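Glutathione S-transferase (Bombyx mori, PDB 3AY8) probably catalyses the transfer of glutathione to electrophilic substrates and works as a homodimer. Local coordinates at residues A[3-9]-A[29-35]; A[57-61]-A[74-79]; A[141-146]-A[180-186]. All coordinates share one frame; numbering follows the deposited sequence. Where two conformers were deposited one is given.

Interaction 1 (A[3-9]-A[29-35]); sequences SLKLYHF and IQIEIVN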
loop_
_atom_site.group_PDB
_atom_site.type_symbol
_atom_site.label_atom_id
_atom_site.label_comp_id
_atom_site.label_asym_id
_atom_site.label_seq_id
_atom_site.Cartn_x
_atom_site.Cartn_y
_atom_site.Cartn_z
ATOM N N SER A 3 -13.452 13.730 21.996
ATOM C CA SER A 3 -13.596 12.288 21.817
ATOM C C SER A 3 -12.979 11.835 20.487
ATOM O O SER A 3 -13.083 12.528 19.483
ATOM C CB SER A 3 -15.074 11.905 21.875
ATOM O OG SER A 3 -15.226 10.503 21.987
ATOM N N LEU A 4 -12.331 10.676 20.496
ATOM C CA LEU A 4 -11.765 10.075 19.292
ATOM C C LEU A 4 -12.888 9.603 18.350
ATOM O O LEU A 4 -13.806 8.903 18.780
ATOM C CB LEU A 4 -10.857 8.918 19.710
ATOM C CG LEU A 4 -9.986 8.195 18.686
ATOM C CD1 LEU A 4 -8.881 9.085 18.139
ATOM C CD2 LEU A 4 -9.394 6.946 19.312
ATOM N N LYS A 5 -12.821 9.996 17.077
ATOM C CA LYS A 5 -13.868 9.657 16.110
ATOM C C LYS A 5 -13.375 8.961 14.824
ATOM O O LYS A 5 -12.373 9.365 14.225
ATOM C CB LYS A 5 -14.676 10.911 15.757
ATOM C CG LYS A 5 -15.890 10.645 14.875
ATOM C CD LYS A 5 -17.152 11.314 15.417
ATOM C CE LYS A 5 -17.233 12.801 15.086
ATOM N NZ LYS A 5 -18.634 13.328 15.275
ATOM N N LEU A 6 -14.096 7.924 14.406
ATOM C CA LEU A 6 -13.842 7.256 13.123
ATOM C C LEU A 6 -15.028 7.429 12.187
ATOM O O LEU A 6 -16.150 7.062 12.538
ATOM C CB LEU A 6 -13.546 5.766 13.329
ATOM C CG LEU A 6 -13.154 4.968 12.074
ATOM C CD1 LEU A 6 -11.758 5.343 11.605
ATOM C CD2 LEU A 6 -13.240 3.479 12.311
ATOM N N TYR A 7 -14.782 8.014 11.017
ATOM C CA TYR A 7 -15.787 8.056 9.960
ATOM C C TYR A 7 -15.665 6.773 9.140
ATOM O O TYR A 7 -14.620 6.513 8.528
ATOM C CB TYR A 7 -15.629 9.308 9.094
ATOM C CG TYR A 7 -15.887 10.583 9.882
ATOM C CD1 TYR A 7 -17.147 11.194 9.859
ATOM C CD2 TYR A 7 -14.889 11.149 10.682
ATOM C CE1 TYR A 7 -17.400 12.355 10.597
ATOM C CE2 TYR A 7 -15.127 12.307 11.420
ATOM C CZ TYR A 7 -16.388 12.899 11.372
ATOM O OH TYR A 7 -16.633 14.039 12.092
ATOM N N HIS A 8 -16.745 5.991 9.131
ATOM C CA HIS A 8 -16.675 4.565 8.806
ATOM C C HIS A 8 -17.791 4.145 7.862
ATOM O O HIS A 8 -18.953 4.540 8.032
ATOM C CB HIS A 8 -16.737 3.753 10.116
ATOM C CG HIS A 8 -16.714 2.264 9.935
ATOM N ND1 HIS A 8 -17.629 1.425 10.546
ATOM C CD2 HIS A 8 -15.874 1.459 9.239
ATOM C CE1 HIS A 8 -17.353 0.171 10.228
ATOM N NE2 HIS A 8 -16.296 0.165 9.436
ATOM N N PHE A 9 -17.441 3.340 6.864
ATOM C CA PHE A 9 -18.438 2.725 5.987
ATOM C C PHE A 9 -18.308 1.209 6.141
ATOM O O PHE A 9 -17.356 0.628 5.613
ATOM C CB PHE A 9 -18.204 3.168 4.528
ATOM C CG PHE A 9 -19.223 2.633 3.528
ATOM C CD1 PHE A 9 -20.568 2.482 3.869
ATOM C CD2 PHE A 9 -18.828 2.314 2.231
ATOM C CE1 PHE A 9 -21.505 2.016 2.930
ATOM C CE2 PHE A 9 -19.748 1.850 1.285
ATOM C CZ PHE A 9 -21.092 1.702 1.638
ATOM N N ILE A 29 -14.142 4.560 20.889
ATOM C CA ILE A 29 -14.178 5.444 19.720
ATOM C C ILE A 29 -15.595 5.720 19.308
ATOM O O ILE A 29 -16.436 4.810 19.295
ATOM C CB ILE A 29 -13.566 4.807 18.451
ATOM C CG1 ILE A 29 -13.114 3.374 18.686
ATOM C CG2 ILE A 29 -12.528 5.727 17.820
ATOM C CD1 ILE A 29 -13.710 2.445 17.686
ATOM N N GLN A 30 -15.860 6.975 18.960
ATOM C CA GLN A 30 -17.121 7.348 18.330
ATOM C C GLN A 30 -17.073 6.899 16.881
ATOM O O GLN A 30 -16.053 7.080 16.202
ATOM C CB GLN A 30 -17.333 8.859 18.361
ATOM C CG GLN A 30 -17.904 9.419 19.650
ATOM C CD GLN A 30 -18.330 10.880 19.508
ATOM O OE1 GLN A 30 -18.924 11.280 18.501
ATOM N NE2 GLN A 30 -18.026 11.680 20.517
ATOM N N ILE A 31 -18.166 6.317 16.411
ATOM C CA ILE A 31 -18.232 5.823 15.055
ATOM C C ILE A 31 -19.343 6.553 14.335
ATOM O O ILE A 31 -20.523 6.418 14.686
ATOM C CB ILE A 31 -18.478 4.296 14.996
ATOM C CG1 ILE A 31 -17.340 3.534 15.692
ATOM C CG2 ILE A 31 -18.649 3.829 13.530
ATOM C CD1 ILE A 31 -17.609 2.071 15.872
ATOM N N GLU A 32 -18.952 7.359 13.363
ATOM C CA GLU A 32 -19.903 8.034 12.497
ATOM C C GLU A 32 -20.025 7.239 11.202
ATOM O O GLU A 32 -19.065 7.156 10.440
ATOM C CB GLU A 32 -19.424 9.452 12.200
ATOM C CG GLU A 32 -20.358 10.238 11.303
ATOM C CD GLU A 32 -21.291 11.129 12.082
ATOM O OE1 GLU A 32 -20.841 12.203 12.538
ATOM O OE2 GLU A 32 -22.471 10.757 12.238
ATOM N N ILE A 33 -21.199 6.651 10.969
ATOM C CA ILE A 33 -21.448 5.862 9.775
ATOM C C ILE A 33 -21.602 6.793 8.576
ATOM O O ILE A 33 -22.374 7.753 8.615
ATOM C CB ILE A 33 -22.686 4.933 9.929
ATOM C CG1 ILE A 33 -22.509 3.954 11.111
ATOM C CG2 ILE A 33 -22.983 4.190 8.623
ATOM C CD1 ILE A 33 -21.280 2.990 10.980
ATOM N N VAL A 34 -20.837 6.513 7.526
ATOM C CA VAL A 34 -20.835 7.317 6.310
ATOM C C VAL A 34 -21.242 6.387 5.174
ATOM O O VAL A 34 -20.472 5.516 4.771
ATOM C CB VAL A 34 -19.429 7.951 6.050
ATOM C CG1 VAL A 34 -19.412 8.776 4.763
ATOM C CG2 VAL A 34 -19.000 8.820 7.229
ATOM N N ASN A 35 -22.464 6.553 4.681
ATOM C CA ASN A 35 -22.951 5.731 3.581
ATOM C C ASN A 35 -22.445 6.273 2.246
ATOM O O ASN A 35 -23.029 7.198 1.674
ATOM C CB ASN A 35 -24.481 5.641 3.600
ATOM C CG ASN A 35 -25.026 4.684 2.557
ATOM O OD1 ASN A 35 -24.308 4.238 1.658
ATOM N ND2 ASN A 35 -26.308 4.362 2.671
#
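The ring of Y7 and the side chain of E32 lie side by side and point the same way, the methylene CG of E32 resting 3.6 Å from CD1 of Y7, with ring and carboxylate planes 33° apart. V34 CG2 meets the edge of the ring and also lies 3.9 Å from CB of Y7. In the conformer described, the bend of E32 at chi2 (97°) brings its OE1 within 3.7 Å of NZ of K5, a long and tentative salt bridge. The K5 chain is itself bent and crosses Q30, CD of K5 passing 3.6 Å from OE1 of Q30 in one of its conformers. On the other face of the sheet H8 runs alongside I31 and I33; its CB is 3.9 Å from CG2 of I31. Between the two layers of side chains the backbones pair in parallel register, K5 to H8 beside Q30 to I33. Five bonds join them, from Q30 N to L4 O at one end to V34 N to H8 O (2.8 Å) at the other, and L6 N to Q30 O is the straightest at 173°. These are the two parallel strands of the beta-alpha-beta unit that opens the thioredoxin-like domain. Helix 13-25 makes the crossover and covers the H8 and I31 face, helix 44-49 packs on Y7 and V34, and strand 57-60 pairs with the far side of strand 5-8.

Interaction 2 (A[57-61]-A[74-79]); sequences TLDDN and YLADKY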
loop_
_atom_site.group_PDB
_atom_site.type_symbol
_atom_site.label_atom_id
_atom_site.label_comp_id
_atom_site.label_asym_id
_atom_site.label_seq_id
_atom_site.Cartn_x
_atom_site.Cartn_y
_atom_site.Cartn_z
ATOM N N THR A 57 -11.788 7.772 7.849
ATOM C CA THR A 57 -11.102 8.982 8.290
ATOM C C THR A 57 -11.187 9.020 9.815
ATOM O O THR A 57 -12.264 8.836 10.391
ATOM C CB THR A 57 -11.745 10.247 7.689
ATOM O OG1 THR A 57 -11.518 10.283 6.277
ATOM C CG2 THR A 57 -11.191 11.537 8.326
ATOM N N LEU A 58 -10.040 9.224 10.452
ATOM C CA LEU A 58 -9.969 9.388 11.880
ATOM C C LEU A 58 -9.897 10.887 12.216
ATOM O O LEU A 58 -9.123 11.626 11.607
ATOM C CB LEU A 58 -8.738 8.666 12.423
ATOM C CG LEU A 58 -8.542 8.588 13.940
ATOM C CD1 LEU A 58 -9.469 7.547 14.582
ATOM C CD2 LEU A 58 -7.092 8.293 14.270
ATOM N N ASP A 59 -10.719 11.322 13.166
ATOM C CA ASP A 59 -10.575 12.654 13.772
ATOM C C ASP A 59 -10.181 12.478 15.238
ATOM O O ASP A 59 -11.019 12.169 16.090
ATOM C CB ASP A 59 -11.871 13.460 13.644
ATOM C CG ASP A 59 -11.727 14.912 14.132
ATOM O OD1 ASP A 59 -10.797 15.234 14.907
ATOM O OD2 ASP A 59 -12.560 15.739 13.731
ATOM N N ASP A 60 -8.890 12.633 15.509
ATOM C CA ASP A 60 -8.368 12.573 16.861
ATOM C C ASP A 60 -8.116 13.997 17.355
ATOM O O ASP A 60 -7.013 14.538 17.176
ATOM C CB ASP A 60 -7.065 11.773 16.903
ATOM C CG ASP A 60 -6.462 11.704 18.298
ATOM O OD1 ASP A 60 -7.058 12.245 19.253
ATOM O OD2 ASP A 60 -5.382 11.111 18.445
ATOM N N ASN A 61 -9.149 14.600 17.948
ATOM C CA ASN A 61 -9.041 15.929 18.566
ATOM C C ASN A 61 -8.560 16.957 17.532
ATOM O O ASN A 61 -7.632 17.729 17.780
ATOM C CB ASN A 61 -8.120 15.889 19.801
ATOM C CG ASN A 61 -8.601 14.900 20.896
ATOM O OD1 ASN A 61 -8.759 15.282 22.055
ATOM N ND2 ASN A 61 -8.815 13.630 20.530
ATOM N N TYR A 74 -1.101 4.480 13.845
ATOM C CA TYR A 74 -1.214 5.663 14.694
ATOM C C TYR A 74 -1.949 5.333 16.003
ATOM O O TYR A 74 -1.473 5.669 17.095
ATOM C CB TYR A 74 -1.938 6.778 13.948
ATOM C CG TYR A 74 -2.272 7.953 14.836
ATOM C CD1 TYR A 74 -1.278 8.854 15.231
ATOM C CD2 TYR A 74 -3.567 8.152 15.301
ATOM C CE1 TYR A 74 -1.572 9.918 16.062
ATOM C CE2 TYR A 74 -3.875 9.219 16.135
ATOM C CZ TYR A 74 -2.871 10.098 16.511
ATOM O OH TYR A 74 -3.153 11.173 17.324
ATOM N N LEU A 75 -3.101 4.669 15.877
ATOM C CA LEU A 75 -3.853 4.192 17.041
ATOM C C LEU A 75 -3.048 3.245 17.935
ATOM O O LEU A 75 -3.087 3.366 19.167
ATOM C CB LEU A 75 -5.159 3.512 16.601
ATOM C CG LEU A 75 -6.217 4.385 15.932
ATOM C CD1 LEU A 75 -7.444 3.543 15.582
ATOM C CD2 LEU A 75 -6.626 5.528 16.858
ATOM N N ALA A 76 -2.328 2.304 17.323
ATOM C CA ALA A 76 -1.546 1.345 18.097
ATOM C C ALA A 76 -0.445 2.033 18.931
ATOM O O ALA A 76 -0.301 1.743 20.123
ATOM C CB ALA A 76 -0.971 0.272 17.212
ATOM N N ASP A 77 0.307 2.948 18.309
ATOM C CA ASP A 77 1.366 3.686 19.012
ATOM C C ASP A 77 0.811 4.727 20.006
ATOM O O ASP A 77 1.354 4.888 21.091
ATOM C CB ASP A 77 2.341 4.352 18.020
ATOM C CG ASP A 77 3.435 3.403 17.523
ATOM O OD1 ASP A 77 3.602 2.305 18.095
ATOM O OD2 ASP A 77 4.149 3.753 16.552
ATOM N N LYS A 78 -0.267 5.419 19.640
ATOM C CA LYS A 78 -0.803 6.471 20.501
ATOM C C LYS A 78 -1.579 5.923 21.719
ATOM O O LYS A 78 -1.420 6.434 22.830
ATOM C CB LYS A 78 -1.646 7.470 19.689
ATOM C CG LYS A 78 -2.179 8.661 20.487
ATOM C CD LYS A 78 -1.275 9.871 20.404
ATOM C CE LYS A 78 -1.789 11.005 21.286
ATOM N NZ LYS A 78 -3.034 11.655 20.733
ATOM N N TYR A 79 -2.380 4.878 21.513
ATOM C CA TYR A 79 -3.303 4.391 22.547
ATOM C C TYR A 79 -3.083 2.951 23.009
ATOM O O TYR A 79 -3.712 2.512 23.973
ATOM C CB TYR A 79 -4.764 4.613 22.112
ATOM C CG TYR A 79 -5.075 6.068 21.836
ATOM C CD1 TYR A 79 -5.161 6.993 22.880
ATOM C CD2 TYR A 79 -5.246 6.527 20.534
ATOM C CE1 TYR A 79 -5.413 8.346 22.630
ATOM C CE2 TYR A 79 -5.506 7.868 20.269
ATOM C CZ TYR A 79 -5.588 8.773 21.326
ATOM O OH TYR A 79 -5.838 10.099 21.073
#
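L58 crosses the side chain of Y74 at about a right angle, its CD2 3.7 Å from CD2 of the tyrosine, and the same methyl touches CD2 of L75 at 3.8 Å. Two residues along the strand, D60 supplies the polar half of the contact. With CG anti to the backbone N (chi1 179°), its carboxylate reaches out to the helix, where OD2 accepts from three side chains. OH of Y74 gives a bond to D60 OD2 modelled at a very short 2.5 Å, a doubtful length, with OD2 at the edge of that ring. Y79 and D60 point toward each other, OH of Y79 meeting the syn side of D60 OD2 at 2.9 Å, 33° out of the carboxylate plane. NZ of K78 completes the set with a weak, salt-bridged bond to D60 OD2 of 3.3 Å, which would probably help to keep the buried carboxylate ionised. An asparagine in place of D60 would probably leave K78 without its opposite charge and weaken the hold on both tyrosine hydroxyls. The contact packs helix 68-79 against strand 57-60 of the thioredoxin-like sheet; L75 also meets helix 13-25, Y74 leans on strand 63-66, and the Y74 hydroxyl bonds Q91 of the second subunit.

Interaction 3 (A[141-146]-A[180-186]); sequences LNQFLE and FPNIQRW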
loop_
_atom_site.group_PDB
_atom_site.type_symbol
_atom_site.label_atom_id
_atom_site.label_comp_id
_atom_site.label_asym_id
_atom_site.label_seq_id
_atom_site.Cartn_x
_atom_site.Cartn_y
_atom_site.Cartn_z
ATOM N N LEU A 141 0.241 -15.155 0.726
ATOM C CA LEU A 141 -0.341 -15.061 2.067
ATOM C C LEU A 141 -0.336 -16.440 2.730
ATOM O O LEU A 141 -0.017 -16.568 3.899
ATOM C CB LEU A 141 -1.774 -14.512 2.018
ATOM C CG LEU A 141 -2.530 -14.444 3.360
ATOM C CD1 LEU A 141 -1.727 -13.676 4.475
ATOM C CD2 LEU A 141 -3.940 -13.850 3.181
ATOM N N ASN A 142 -0.709 -17.459 1.968
ATOM C CA ASN A 142 -0.725 -18.821 2.476
ATOM C C ASN A 142 0.658 -19.251 2.995
ATOM O O ASN A 142 0.749 -19.946 4.003
ATOM C CB ASN A 142 -1.240 -19.793 1.417
ATOM C CG ASN A 142 -1.369 -21.216 1.955
ATOM O OD1 ASN A 142 -2.162 -21.490 2.853
ATOM N ND2 ASN A 142 -0.586 -22.119 1.405
ATOM N N GLN A 143 1.714 -18.805 2.315
ATOM C CA GLN A 143 3.105 -19.032 2.750
ATOM C C GLN A 143 3.493 -18.257 4.013
ATOM O O GLN A 143 4.129 -18.834 4.910
ATOM C CB GLN A 143 4.116 -18.761 1.622
ATOM C CG GLN A 143 4.087 -19.807 0.500
ATOM C CD GLN A 143 4.142 -21.245 1.029
ATOM O OE1 GLN A 143 5.068 -21.625 1.745
ATOM N NE2 GLN A 143 3.141 -22.035 0.685
ATOM N N PHE A 144 3.112 -16.977 4.103
ATOM C CA PHE A 144 3.329 -16.210 5.353
ATOM C C PHE A 144 2.840 -17.028 6.548
ATOM O O PHE A 144 3.515 -17.123 7.574
ATOM C CB PHE A 144 2.570 -14.865 5.367
ATOM C CG PHE A 144 2.931 -13.921 4.249
ATOM C CD1 PHE A 144 4.161 -13.998 3.595
ATOM C CD2 PHE A 144 2.047 -12.919 3.885
ATOM C CE1 PHE A 144 4.473 -13.107 2.553
ATOM C CE2 PHE A 144 2.351 -12.026 2.870
ATOM C CZ PHE A 144 3.555 -12.124 2.197
ATOM N N LEU A 145 1.666 -17.628 6.387
ATOM C CA LEU A 145 0.987 -18.346 7.463
ATOM C C LEU A 145 1.462 -19.799 7.644
ATOM O O LEU A 145 0.910 -20.538 8.456
ATOM C CB LEU A 145 -0.526 -18.292 7.234
ATOM C CG LEU A 145 -1.151 -16.904 7.370
ATOM C CD1 LEU A 145 -2.516 -16.872 6.709
ATOM C CD2 LEU A 145 -1.234 -16.471 8.847
ATOM N N GLU A 146 2.472 -20.199 6.878
ATOM C CA GLU A 146 3.113 -21.505 7.048
ATOM C C GLU A 146 4.150 -21.406 8.163
ATOM O O GLU A 146 4.350 -22.352 8.926
ATOM C CB GLU A 146 3.790 -21.947 5.738
ATOM C CG GLU A 146 4.561 -23.284 5.821
ATOM C CD GLU A 146 3.647 -24.479 5.980
ATOM O OE1 GLU A 146 2.507 -24.445 5.464
ATOM O OE2 GLU A 146 4.064 -25.458 6.629
ATOM N N PHE A 180 -5.428 -23.279 -0.116
ATOM C CA PHE A 180 -4.647 -22.559 0.889
ATOM C C PHE A 180 -5.026 -22.916 2.321
ATOM O O PHE A 180 -5.704 -22.134 2.999
ATOM C CB PHE A 180 -4.723 -21.043 0.648
ATOM C CG PHE A 180 -4.576 -20.649 -0.796
ATOM C CD1 PHE A 180 -3.392 -20.906 -1.490
ATOM C CD2 PHE A 180 -5.619 -20.009 -1.463
ATOM C CE1 PHE A 180 -3.258 -20.540 -2.829
ATOM C CE2 PHE A 180 -5.497 -19.636 -2.796
ATOM C CZ PHE A 180 -4.312 -19.904 -3.485
ATOM N N PRO A 181 -4.578 -24.100 2.800
ATOM C CA PRO A 181 -4.981 -24.554 4.132
ATOM C C PRO A 181 -4.545 -23.618 5.268
ATOM O O PRO A 181 -5.225 -23.557 6.292
ATOM C CB PRO A 181 -4.310 -25.945 4.274
ATOM C CG PRO A 181 -3.281 -26.018 3.191
ATOM C CD PRO A 181 -3.766 -25.111 2.086
ATOM N N ASN A 182 -3.432 -22.904 5.096
ATOM C CA ASN A 182 -2.959 -21.968 6.141
ATOM C C ASN A 182 -3.862 -20.746 6.325
ATOM O O ASN A 182 -4.072 -20.300 7.449
ATOM C CB ASN A 182 -1.497 -21.555 5.916
ATOM C CG ASN A 182 -0.541 -22.753 5.924
ATOM O OD1 ASN A 182 -0.726 -23.708 6.682
ATOM N ND2 ASN A 182 0.476 -22.700 5.081
ATOM N N ILE A 183 -4.388 -20.219 5.218
ATOM C CA ILE A 183 -5.422 -19.173 5.262
ATOM C C ILE A 183 -6.700 -19.706 5.922
ATOM O O ILE A 183 -7.322 -19.015 6.734
ATOM C CB ILE A 183 -5.765 -18.585 3.850
ATOM C CG1 ILE A 183 -4.500 -18.033 3.157
ATOM C CG2 ILE A 183 -6.837 -17.467 3.976
ATOM C CD1 ILE A 183 -4.731 -17.469 1.753
ATOM N N GLN A 184 -7.098 -20.928 5.564
ATOM C CA GLN A 184 -8.281 -21.560 6.182
ATOM C C GLN A 184 -8.155 -21.638 7.700
ATOM O O GLN A 184 -9.098 -21.327 8.417
ATOM C CB GLN A 184 -8.536 -22.957 5.599
ATOM C CG GLN A 184 -8.967 -22.940 4.140
ATOM C CD GLN A 184 -9.226 -24.322 3.593
ATOM O OE1 GLN A 184 -8.348 -25.185 3.606
ATOM N NE2 GLN A 184 -10.428 -24.534 3.086
ATOM N N ARG A 185 -6.976 -22.027 8.183
ATOM C CA ARG A 185 -6.699 -22.087 9.620
ATOM C C ARG A 185 -6.769 -20.685 10.250
ATOM O O ARG A 185 -7.411 -20.468 11.287
ATOM C CB ARG A 185 -5.306 -22.676 9.855
ATOM C CG ARG A 185 -4.871 -22.706 11.337
ATOM C CD ARG A 185 -3.354 -22.829 11.492
ATOM N NE ARG A 185 -2.669 -21.544 11.311
ATOM C CZ ARG A 185 -1.670 -21.313 10.457
ATOM N NH1 ARG A 185 -1.207 -22.284 9.669
ATOM N NH2 ARG A 185 -1.122 -20.100 10.394
ATOM N N TRP A 186 -6.086 -19.740 9.618
ATOM C CA TRP A 186 -5.954 -18.394 10.156
ATOM C C TRP A 186 -7.300 -17.666 10.208
ATOM O O TRP A 186 -7.568 -16.938 11.163
ATOM C CB TRP A 186 -4.903 -17.632 9.338
ATOM C CG TRP A 186 -4.886 -16.145 9.477
ATOM C CD1 TRP A 186 -4.244 -15.422 10.432
ATOM C CD2 TRP A 186 -5.506 -15.192 8.597
ATOM N NE1 TRP A 186 -4.427 -14.073 10.211
ATOM C CE2 TRP A 186 -5.196 -13.906 9.089
ATOM C CE3 TRP A 186 -6.289 -15.306 7.438
ATOM C CZ2 TRP A 186 -5.650 -12.734 8.473
ATOM C CZ3 TRP A 186 -6.738 -14.147 6.818
ATOM C CH2 TRP A 186 -6.422 -12.871 7.344
#
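Within the all-helical C-terminal domain, the start of helix 181-190 crosses the end of helix 128-147 at 69°, their short-segment axes 8.0 Å apart. N142 turns its side-chain oxygen to the first turn of the other helix: OD1 of N142 accepts from N182 N at 2.9 Å, nearly along the C=O axis, and more weakly from I183 N. N182 answers with its own amide, whose ND2 donates to N142 O at 3.0 Å and to E146 OE1 at 2.7 Å; both acceptors lie close to the amide plane, which probably fixes its rotation. The two asparagine amides are 17° from coplanar. This reciprocal pairing joins the two helix ends in the helical bundle of the glutathione transferase fold. There L145 is a knob in a hole formed by N182, I183, R185 and W186, its CD1 3.5 Å above the W186 ring plane, toward the rim. R185, bent at chi3 (80°) toward helix 128-147, grips L145 O end-on with NH2 at 2.8 Å and NH1 at 3.0 Å, the oxygen lying in the guanidinium plane. The I183 and L141 side chains cross at about a right angle, and the indole nitrogen of W186 bonds D160 of helix 158-173.

Overall arrangement
From the N terminus, interaction 1 comes first, closing a loop that contains helix 13-25. Interaction 2 follows, bringing helix 68-79 back onto strand 57-60 after the chain has passed through strand 63-66. The three contacts run in series; none nests in or crosses another. The first two share one sheet and touch directly: Y7 N probably bonds T57 O, D59 N probably bonds K5 O, and L4 packs on D60. Together they join three of the four strands and helix 68-79 of the thioredoxin-like domain. Interaction 3 closes a loop containing helix 158-173 in the helical domain, on the opposite side of the chain's centre, its centre about 32 and 30 Å from those of interactions 1 and 2.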